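Local coordinates for protein homoaconitase small subunit (Methanocaldococcus jannaschii, PDB 2PKP) that joins a large subunit in a hydro-lyase that dehydrates (R)-homocitrate to cis-homoaconitate and hydrates this to homoisocitrate in 2-oxosuberate biosynthesis, at residues D12-D15 with T16-I20; K47-K50 with E51-I55; I55-G58 with E59-C63; I72-Y76 with C77-A81. All blocks are in the same frame, centred on the assembly; numbering follows the deposited sequence.

Interaction 1 of 4, residues D12-D15 with T16-I20; sequences DDVD and TDAII. With ZN (zinc ion), chain B.
Asp-15 is the N-cap of the short helix 16-19, and its side chain accepts from the amides of Ala-18 and Asp-17. Ala-18 N lies 2.9 Å from Asp-15 OD1, with an N-H...O angle of 143°. It meets the syn side of OD1, 34° out of the carboxylate plane. Asp-17 N is nearer, 2.7 Å from Asp-15 OD1, but that bond is strongly bent and weak. Asp-15 CG stands between the backbone N and the carbonyl carbon (chi1 65°), a rotation that swings the carboxylate over the first helical turn.

The main-chain oxygen of Asp-15 serves the same turn. Ile-19 N donates to Asp-15 O at 3.0 Å, in the carbonyl plane. Ala-18 N adds a weak bond to this oxygen, so its N-H is shared between two acceptors of one residue. Beside the cap, Val-14 CG1 packs 4.0 Å from Ile-19 CG1 and also touches Ala-18 CB. The Val-14 and Ile-19 side chains cross at about a right angle, and Phe-61 touches both.

The preceding loop carries a zinc ligand. Asp-13 holds the metal with both oxygens, OD1 at 2.1 Å and OD2 at 2.5 Å from the zinc ion. Asp-13 OD1 also accepts from Asn-60 ND2, and Asp-12 OD1 accepts from Glu-59 N. Cys-63 and a water 2.0 Å from the zinc ion are further ligands. That same water donates a weak hydrogen bond to Asp-15 OD2, the water oxygen lying 3.4 Å from OD2.

Interaction 2 of 4, residues K47-K50 with E51-I55; sequences KKVK and EGDVI
Asp-53 N donates to Lys-50 O across 2.9 Å, with an N-H...O angle of 152°. The donor is tilted 23° from the carbonyl plane. A second bond runs the other way: Lys-50 N donates to Asp-53 OD2, also at 2.9 Å. This second bond is less certain, since OD2 is modelled implausibly near an atom outside the turn. Asp-53 CG is anti to its own carbonyl carbon (chi1 -77°), which brings the carboxylate back over the Lys-50 backbone. A water donates to Lys-48 O and, subject to the same doubt, to Asp-53 OD2.

The bond from Asp-53 N closes a type II beta turn from Lys-50 to Asp-53, with Gly-52 at its third position. This turn carries the chain from helix 45-48 into strand 54-57 of the mixed sheet. Asp-53 OD1 accepts from Arg-6 N on the neighbouring strand 2-9.

Val-49 CG2 packs 4.1 Å from Asp-53 CB. The side chains of Lys-50 and Asp-53 run alongside each other in the same direction. Glu-51 has an extended side chain and makes a long, weak ion pair with Lys-80 of the second subunit.

Interaction 3 of 4, residues I55-G58 with E59-C63; sequences IVAG and ENFGC. With ZN (zinc ion), chain B.
Phe-61 turns its ring back onto the strand that precedes it. Ala-57 CB lies 3.4 Å from Phe-61 CD1, a close carbon contact. Ile-55 CG2 sits 4.0 Å from Phe-61 CE1. Both methyls approach the ring obliquely, and the Ile-55 and Phe-61 side chains cross at about a right angle. Phe-61 CG is anti to the backbone N (chi1 -176°), which extends the ring towards alternate residues of the strand.

Further out, Phe-91 meets the Phe-61 ring edge-to-face, and Val-82, Ala-84 and Ile-74 also touch Phe-61. With an alanine in place of Phe-61, Ala-57 and Ile-55 would probably lose their apolar partner, and a gap would open beside Phe-91. The segment belongs to a beta-alpha-beta crossover, in which strand 54-57 leads through this loop to helix 68-75 and then to the parallel strand 81-84.

Asn-60 to Cys-63 form a type II beta turn with Gly-62 at its third position. The closing bond, from Cys-63 N to Asn-60 O, is weak at 3.3 Å. At the last position of the turn, Cys-63 SG binds the zinc ion at 2.2 Å. Glu-59 OE1 and Asn-60 N both hydrogen-bond to Ser-86 OG.

Interaction 4 of 4, residues I72-Y76 with C77-A81; sequences IAIKY and CGIKA
Helix 68-75 ends in a type I beta turn from Lys-75 to Gly-78, closed by Gly-78 N to Lys-75 O at 3.1 Å and preceded by a bond of 3.0 Å from Cys-77 N to Ile-74 O. Both donors stand above their carbonyl planes, by 55° and 54°. Gly-78 has a positive phi and lets the chain turn off the helix. Lys-75 O also takes a bond from a water 2.8 Å away, which donates weakly to Ile-79 O.

Ile-79 folds back against the last helical turn. Its CG2 meets Ile-74 CG2 at 3.6 Å, and its CB lies 3.5 Å from Ile-74 O. Val-49 and Ile-55 touch Ile-79 as well. Replacing Ile-79 with alanine would probably open a gap beside the Ile-74 CG2 methyl and cost Val-49 and Ile-55 a neighbour.

Cys-77 lies along the end of the helix. Its SG is anti to the carbonyl carbon (chi1 -88°) and comes 3.4 Å from Ala-73 O. Its CB is 3.3 Å from Ile-74 O. Ala-34 and Cys-37 touch Cys-77, and Tyr-76 meets Tyr-31 edge-to-face. After this turn the chain enters strand 81-84, which lies parallel to strand 54-57 in the sheet. The segment is thus the helix-to-strand return of a beta-alpha-beta crossover.

Overall arrangement
Interactions 1 and 3 form the zinc site. Their centres are 8 Å apart, each supplies one protein ligand, and they share the metal-bound water. Val-14 O and Gly-62 N, 2.8 Å apart, probably add a backbone hydrogen bond between them. Interaction 2 leads into strand 54-57, and interaction 3 leaves it; they share Ile-55, with centres 16 Å apart. Interaction 4 packs beside this strand. It lies 8 Å from interaction 2, centre to centre, where Gly-52 N probably donates to Gly-78 O at 2.8 Å. Ile-74 also touches Phe-61 and Ile-19, so interaction 4 borders interactions 3 and 1. The side chain of Asp-17 is about 12 Å from that of Arg-26, critical for substrate specificity.

Interaction 1 of 4, residues D12-D15 with T16-I20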
loop_
_atom_site.group_PDB
_atom_site.type_symbol
_atom_site.label_atom_id
_atom_site.label_comp_id
_atom_site.label_asym_id
_atom_site.label_seq_id
_atom_site.Cartn_x
_atom_site.Cartn_y
_atom_site.Cartn_z
ATOM N N ASP A 12 3.383 4.526 25.927
ATOM C CA ASP A 12 4.775 4.961 25.849
ATOM C C ASP A 12 5.755 3.799 25.916
ATOM O O ASP A 12 5.431 2.708 26.384
ATOM C CB ASP A 12 5.116 5.928 26.994
ATOM C CG ASP A 12 4.332 7.226 26.932
ATOM O OD1 ASP A 12 4.195 7.795 25.829
ATOM O OD2 ASP A 12 3.866 7.686 27.995
ATOM N N ASP A 13 6.960 4.061 25.429
ATOM C CA ASP A 13 8.054 3.106 25.445
ATOM C C ASP A 13 7.773 1.712 24.909
ATOM O O ASP A 13 8.180 0.720 25.517
ATOM C CB ASP A 13 8.608 2.988 26.867
ATOM C CG ASP A 13 10.023 2.455 26.891
ATOM O OD1 ASP A 13 10.872 3.043 26.189
ATOM O OD2 ASP A 13 10.289 1.462 27.602
ATOM N N VAL A 14 7.080 1.624 23.779
ATOM C CA VAL A 14 6.811 0.324 23.177
ATOM C C VAL A 14 8.115 -0.105 22.507
ATOM O O VAL A 14 8.441 0.364 21.415
ATOM C CB VAL A 14 5.714 0.418 22.117
ATOM C CG1 VAL A 14 5.517 -0.936 21.471
ATOM C CG2 VAL A 14 4.423 0.912 22.750
ATOM N N ASP A 15 8.860 -0.997 23.159
ATOM C CA ASP A 15 10.154 -1.433 22.629
ATOM C C ASP A 15 10.103 -2.551 21.602
ATOM O O ASP A 15 9.065 -3.168 21.388
ATOM C CB ASP A 15 11.093 -1.841 23.776
ATOM C CG ASP A 15 10.603 -3.062 24.533
ATOM O OD1 ASP A 15 10.424 -4.132 23.912
ATOM O OD2 ASP A 15 10.402 -2.949 25.758
ATOM N N THR A 16 11.247 -2.803 20.974
ATOM C CA THR A 16 11.363 -3.833 19.950
ATOM C C THR A 16 10.895 -5.216 20.395
ATOM O O THR A 16 10.352 -5.969 19.588
ATOM C CB THR A 16 12.814 -3.941 19.432
ATOM O OG1 THR A 16 13.710 -4.092 20.539
ATOM C CG2 THR A 16 13.192 -2.691 18.640
ATOM N N ASP A 17 11.096 -5.553 21.666
ATOM C CA ASP A 17 10.666 -6.862 22.162
ATOM C C ASP A 17 9.151 -6.964 22.235
ATOM O O ASP A 17 8.584 -8.042 22.067
ATOM C CB ASP A 17 11.271 -7.148 23.536
ATOM C CG ASP A 17 12.730 -7.531 23.448
ATOM O OD1 ASP A 17 13.037 -8.518 22.745
ATOM O OD2 ASP A 17 13.564 -6.845 24.073
ATOM N N ALA A 18 8.501 -5.836 22.494
ATOM C CA ALA A 18 7.049 -5.798 22.552
ATOM C C ALA A 18 6.546 -5.906 21.115
ATOM O O ALA A 18 5.552 -6.573 20.839
ATOM C CB ALA A 18 6.582 -4.490 23.171
ATOM N N ILE A 19 7.263 -5.258 20.202
ATOM C CA ILE A 19 6.905 -5.259 18.789
ATOM C C ILE A 19 7.088 -6.639 18.158
ATOM O O ILE A 19 6.231 -7.108 17.407
ATOM C CB ILE A 19 7.750 -4.211 18.015
ATOM C CG1 ILE A 19 7.398 -2.806 18.511
ATOM C CG2 ILE A 19 7.509 -4.330 16.514
ATOM C CD1 ILE A 19 8.292 -1.718 17.955
ATOM N N ILE A 20 8.208 -7.281 18.461
ATOM C CA ILE A 20 8.499 -8.609 17.931
ATOM C C ILE A 20 9.423 -9.335 18.910
ATOM O O ILE A 20 10.644 -9.226 18.833
ATOM C CB ILE A 20 9.158 -8.523 16.521
ATOM C CG1 ILE A 20 9.454 -9.929 15.987
ATOM C CG2 ILE A 20 10.423 -7.688 16.573
ATOM C CD1 ILE A 20 8.220 -10.745 15.678
HETATM ZN ZN ZN B . 12.468 1.753 26.432
HETATM O O HOH W 1 12.227 -0.186 26.631
#

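Interaction 2 of 4, residues K47-K50 with E51-I55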
loop_
_atom_site.group_PDB
_atom_site.type_symbol
_atom_site.label_atom_id
_atom_site.label_comp_id
_atom_site.label_asym_id
_atom_site.label_seq_id
_atom_site.Cartn_x
_atom_site.Cartn_y
_atom_site.Cartn_z
ATOM N N LYS A 47 -4.325 -10.719 14.882
ATOM C CA LYS A 47 -5.647 -11.158 14.439
ATOM C C LYS A 47 -6.632 -10.011 14.196
ATOM O O LYS A 47 -7.675 -10.212 13.575
ATOM C CB LYS A 47 -6.242 -12.128 15.469
ATOM C CG LYS A 47 -5.342 -13.313 15.809
ATOM C CD LYS A 47 -5.100 -14.210 14.601
ATOM C CE LYS A 47 -4.184 -15.373 14.957
ATOM N NZ LYS A 47 -4.065 -16.360 13.843
ATOM N N LYS A 48 -6.305 -8.817 14.689
ATOM C CA LYS A 48 -7.175 -7.651 14.523
ATOM C C LYS A 48 -6.741 -6.733 13.381
ATOM O O LYS A 48 -7.578 -6.147 12.693
ATOM C CB LYS A 48 -7.202 -6.804 15.801
ATOM C CG LYS A 48 -7.700 -7.489 17.058
ATOM C CD LYS A 48 -7.487 -6.572 18.259
ATOM C CE LYS A 48 -8.000 -7.189 19.555
ATOM N NZ LYS A 48 -7.660 -6.351 20.745
ATOM N N VAL A 49 -5.431 -6.598 13.196
ATOM C CA VAL A 49 -4.887 -5.715 12.172
ATOM C C VAL A 49 -5.278 -6.078 10.741
ATOM O O VAL A 49 -5.388 -7.252 10.387
ATOM C CB VAL A 49 -3.342 -5.648 12.264
ATOM C CG1 VAL A 49 -2.737 -7.000 11.923
ATOM C CG2 VAL A 49 -2.811 -4.574 11.333
ATOM N N LYS A 50 -5.488 -5.050 9.926
ATOM C CA LYS A 50 -5.843 -5.235 8.524
ATOM C C LYS A 50 -4.913 -4.398 7.663
ATOM O O LYS A 50 -4.468 -3.323 8.076
ATOM C CB LYS A 50 -7.286 -4.795 8.261
ATOM C CG LYS A 50 -8.339 -5.541 9.063
ATOM C CD LYS A 50 -8.358 -7.025 8.736
ATOM C CE LYS A 50 -9.417 -7.744 9.565
ATOM N NZ LYS A 50 -9.414 -9.210 9.319
ATOM N N GLU A 51 -4.615 -4.893 6.467
ATOM C CA GLU A 51 -3.754 -4.163 5.544
ATOM C C GLU A 51 -4.318 -2.751 5.417
ATOM O O GLU A 51 -5.520 -2.576 5.212
ATOM C CB GLU A 51 -3.757 -4.841 4.174
ATOM C CG GLU A 51 -2.786 -4.235 3.178
ATOM C CD GLU A 51 -2.958 -4.797 1.775
ATOM O OE1 GLU A 51 -3.546 -5.892 1.634
ATOM O OE2 GLU A 51 -2.497 -4.147 0.813
ATOM N N GLY A 52 -3.461 -1.748 5.560
ATOM C CA GLY A 52 -3.920 -0.376 5.455
ATOM C C GLY A 52 -4.100 0.301 6.800
ATOM O O GLY A 52 -4.269 1.516 6.869
ATOM N N ASP A 53 -4.077 -0.482 7.873
ATOM C CA ASP A 53 -4.230 0.076 9.209
ATOM C C ASP A 53 -2.985 0.839 9.644
ATOM O O ASP A 53 -1.956 0.825 8.964
ATOM C CB ASP A 53 -4.546 -1.025 10.223
ATOM C CG ASP A 53 -5.989 -1.474 10.158
ATOM O OD1 ASP A 53 -6.781 -0.831 9.436
ATOM O OD2 ASP A 53 -6.333 -2.458 10.841
ATOM N N VAL A 54 -3.091 1.501 10.788
ATOM C CA VAL A 54 -2.003 2.314 11.307
ATOM C C VAL A 54 -1.777 2.076 12.795
ATOM O O VAL A 54 -2.726 1.973 13.569
ATOM C CB VAL A 54 -2.320 3.823 11.079
ATOM C CG1 VAL A 54 -1.210 4.696 11.628
ATOM C CG2 VAL A 54 -2.528 4.084 9.589
ATOM N N ILE A 55 -0.513 1.982 13.187
ATOM C CA ILE A 55 -0.175 1.804 14.590
ATOM C C ILE A 55 0.025 3.206 15.132
ATOM O O ILE A 55 0.688 4.032 14.506
ATOM C CB ILE A 55 1.138 1.017 14.784
ATOM C CG1 ILE A 55 0.931 -0.458 14.422
ATOM C CG2 ILE A 55 1.607 1.161 16.232
ATOM C CD1 ILE A 55 2.202 -1.274 14.455
HETATM O O HOH W 2 -8.515 -3.468 11.866
#

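Interaction 3 of 4, residues I55-G58 with E59-C63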
loop_
_atom_site.group_PDB
_atom_site.type_symbol
_atom_site.label_atom_id
_atom_site.label_comp_id
_atom_site.label_asym_id
_atom_site.label_seq_id
_atom_site.Cartn_x
_atom_site.Cartn_y
_atom_site.Cartn_z
ATOM N N ILE A 55 -0.513 1.982 13.187
ATOM C CA ILE A 55 -0.175 1.804 14.590
ATOM C C ILE A 55 0.025 3.206 15.132
ATOM O O ILE A 55 0.688 4.032 14.506
ATOM C CB ILE A 55 1.138 1.017 14.784
ATOM C CG1 ILE A 55 0.931 -0.458 14.422
ATOM C CG2 ILE A 55 1.607 1.161 16.232
ATOM C CD1 ILE A 55 2.202 -1.274 14.455
ATOM N N VAL A 56 -0.568 3.474 16.284
ATOM C CA VAL A 56 -0.460 4.777 16.920
ATOM C C VAL A 56 0.112 4.552 18.320
ATOM O O VAL A 56 -0.377 3.700 19.065
ATOM C CB VAL A 56 -1.852 5.448 16.983
ATOM C CG1 VAL A 56 -1.767 6.794 17.699
ATOM C CG2 VAL A 56 -2.392 5.626 15.562
ATOM N N ALA A 57 1.161 5.289 18.675
ATOM C CA ALA A 57 1.773 5.104 19.987
ATOM C C ALA A 57 2.204 6.391 20.667
ATOM O O ALA A 57 2.112 7.485 20.099
ATOM C CB ALA A 57 2.962 4.161 19.872
ATOM N N GLY A 58 2.688 6.241 21.895
ATOM C CA GLY A 58 3.131 7.381 22.671
ATOM C C GLY A 58 4.580 7.739 22.418
ATOM O O GLY A 58 5.045 7.754 21.279
ATOM N N GLU A 59 5.306 8.012 23.494
ATOM C CA GLU A 59 6.707 8.395 23.390
ATOM C C GLU A 59 7.649 7.224 23.175
ATOM O O GLU A 59 7.362 6.089 23.563
ATOM C CB GLU A 59 7.140 9.135 24.667
ATOM C CG GLU A 59 6.344 10.384 24.965
ATOM C CD GLU A 59 6.806 11.572 24.148
ATOM O OE1 GLU A 59 7.421 11.362 23.084
ATOM O OE2 GLU A 59 6.545 12.721 24.562
ATOM N N ASN A 60 8.768 7.518 22.527
ATOM C CA ASN A 60 9.827 6.547 22.312
ATOM C C ASN A 60 9.436 5.195 21.708
ATOM O O ASN A 60 9.887 4.145 22.171
ATOM C CB ASN A 60 10.543 6.355 23.658
ATOM C CG ASN A 60 11.875 5.657 23.525
ATOM O OD1 ASN A 60 12.628 5.894 22.577
ATOM N ND2 ASN A 60 12.188 4.808 24.494
ATOM N N PHE A 61 8.622 5.215 20.657
ATOM C CA PHE A 61 8.207 3.979 20.004
ATOM C C PHE A 61 9.409 3.308 19.331
ATOM O O PHE A 61 10.246 3.975 18.718
ATOM C CB PHE A 61 7.136 4.266 18.944
ATOM C CG PHE A 61 6.589 3.027 18.286
ATOM C CD1 PHE A 61 5.570 2.297 18.891
ATOM C CD2 PHE A 61 7.096 2.586 17.070
ATOM C CE1 PHE A 61 5.063 1.142 18.298
ATOM C CE2 PHE A 61 6.599 1.429 16.464
ATOM C CZ PHE A 61 5.578 0.708 17.083
ATOM N N GLY A 62 9.478 1.986 19.437
ATOM C CA GLY A 62 10.575 1.251 18.825
ATOM C C GLY A 62 11.825 1.230 19.686
ATOM O O GLY A 62 12.900 0.849 19.231
ATOM N N CYS A 63 11.674 1.642 20.938
ATOM C CA CYS A 63 12.776 1.687 21.882
ATOM C C CYS A 63 13.567 0.392 21.974
ATOM O O CYS A 63 13.029 -0.703 21.795
ATOM C CB CYS A 63 12.259 2.027 23.282
ATOM S SG CYS A 63 13.545 1.932 24.555
HETATM ZN ZN ZN B . 12.468 1.753 26.432
HETATM O O HOH W 1 12.227 -0.186 26.631
#

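Interaction 4 of 4, residues I72-Y76 with C77-A81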
loop_
_atom_site.group_PDB
_atom_site.type_symbol
_atom_site.label_atom_id
_atom_site.label_comp_id
_atom_site.label_asym_id
_atom_site.label_seq_id
_atom_site.Cartn_x
_atom_site.Cartn_y
_atom_site.Cartn_z
ATOM N N ILE A 72 10.128 -4.778 9.981
ATOM C CA ILE A 72 9.673 -5.727 8.973
ATOM C C ILE A 72 8.370 -6.386 9.438
ATOM O O ILE A 72 7.500 -6.693 8.627
ATOM C CB ILE A 72 10.751 -6.809 8.699
ATOM C CG1 ILE A 72 11.940 -6.168 7.972
ATOM C CG2 ILE A 72 10.167 -7.954 7.872
ATOM C CD1 ILE A 72 13.071 -7.134 7.659
ATOM N N ALA A 73 8.243 -6.584 10.747
ATOM C CA ALA A 73 7.049 -7.190 11.330
ATOM C C ALA A 73 5.860 -6.267 11.116
ATOM O O ALA A 73 4.759 -6.715 10.808
ATOM C CB ALA A 73 7.257 -7.432 12.820
ATOM N N ILE A 74 6.091 -4.969 11.286
ATOM C CA ILE A 74 5.045 -3.975 11.096
ATOM C C ILE A 74 4.695 -3.862 9.608
ATOM O O ILE A 74 3.534 -4.005 9.214
ATOM C CB ILE A 74 5.504 -2.593 11.623
ATOM C CG1 ILE A 74 5.758 -2.677 13.133
ATOM C CG2 ILE A 74 4.448 -1.532 11.313
ATOM C CD1 ILE A 74 6.410 -1.437 13.731
ATOM N N LYS A 75 5.712 -3.625 8.783
ATOM C CA LYS A 75 5.521 -3.480 7.345
ATOM C C LYS A 75 4.798 -4.670 6.716
ATOM O O LYS A 75 3.935 -4.491 5.849
ATOM C CB LYS A 75 6.872 -3.268 6.656
ATOM C CG LYS A 75 6.806 -3.125 5.138
ATOM C CD LYS A 75 8.220 -3.017 4.554
ATOM C CE LYS A 75 8.228 -2.820 3.036
ATOM N NZ LYS A 75 7.697 -3.997 2.292
ATOM N N TYR A 76 5.127 -5.882 7.152
ATOM C CA TYR A 76 4.477 -7.048 6.572
ATOM C C TYR A 76 3.081 -7.378 7.092
ATOM O O TYR A 76 2.516 -8.421 6.757
ATOM C CB TYR A 76 5.403 -8.266 6.641
ATOM C CG TYR A 76 6.418 -8.239 5.519
ATOM C CD1 TYR A 76 7.491 -7.347 5.547
ATOM C CD2 TYR A 76 6.257 -9.043 4.390
ATOM C CE1 TYR A 76 8.373 -7.252 4.479
ATOM C CE2 TYR A 76 7.134 -8.954 3.313
ATOM C CZ TYR A 76 8.189 -8.055 3.365
ATOM O OH TYR A 76 9.051 -7.944 2.300
ATOM N N CYS A 77 2.526 -6.478 7.901
ATOM C CA CYS A 77 1.162 -6.628 8.405
ATOM C C CYS A 77 0.314 -5.766 7.482
ATOM O O CYS A 77 -0.909 -5.706 7.609
ATOM C CB CYS A 77 1.024 -6.097 9.835
ATOM S SG CYS A 77 1.399 -7.282 11.129
ATOM N N GLY A 78 0.979 -5.092 6.550
ATOM C CA GLY A 78 0.273 -4.223 5.629
ATOM C C GLY A 78 0.152 -2.821 6.198
ATOM O O GLY A 78 -0.664 -2.028 5.736
ATOM N N ILE A 79 0.964 -2.519 7.210
ATOM C CA ILE A 79 0.962 -1.204 7.843
ATOM C C ILE A 79 2.002 -0.311 7.173
ATOM O O ILE A 79 3.193 -0.609 7.183
ATOM C CB ILE A 79 1.262 -1.334 9.347
ATOM C CG1 ILE A 79 0.125 -2.109 10.018
ATOM C CG2 ILE A 79 1.443 0.047 9.979
ATOM C CD1 ILE A 79 0.371 -2.441 11.473
ATOM N N LYS A 80 1.538 0.790 6.591
ATOM C CA LYS A 80 2.409 1.722 5.885
ATOM C C LYS A 80 2.977 2.839 6.754
ATOM O O LYS A 80 3.980 3.453 6.397
ATOM C CB LYS A 80 1.653 2.338 4.701
ATOM C CG LYS A 80 2.458 3.340 3.882
ATOM C CD LYS A 80 3.642 2.684 3.192
ATOM C CE LYS A 80 4.352 3.661 2.267
ATOM N NZ LYS A 80 5.463 3.005 1.520
ATOM N N ALA A 81 2.340 3.107 7.889
ATOM C CA ALA A 81 2.818 4.169 8.760
ATOM C C ALA A 81 2.570 3.929 10.239
ATOM O O ALA A 81 1.665 3.198 10.634
ATOM C CB ALA A 81 2.183 5.505 8.347
HETATM O O HOH W 3 3.266 -2.263 4.367
#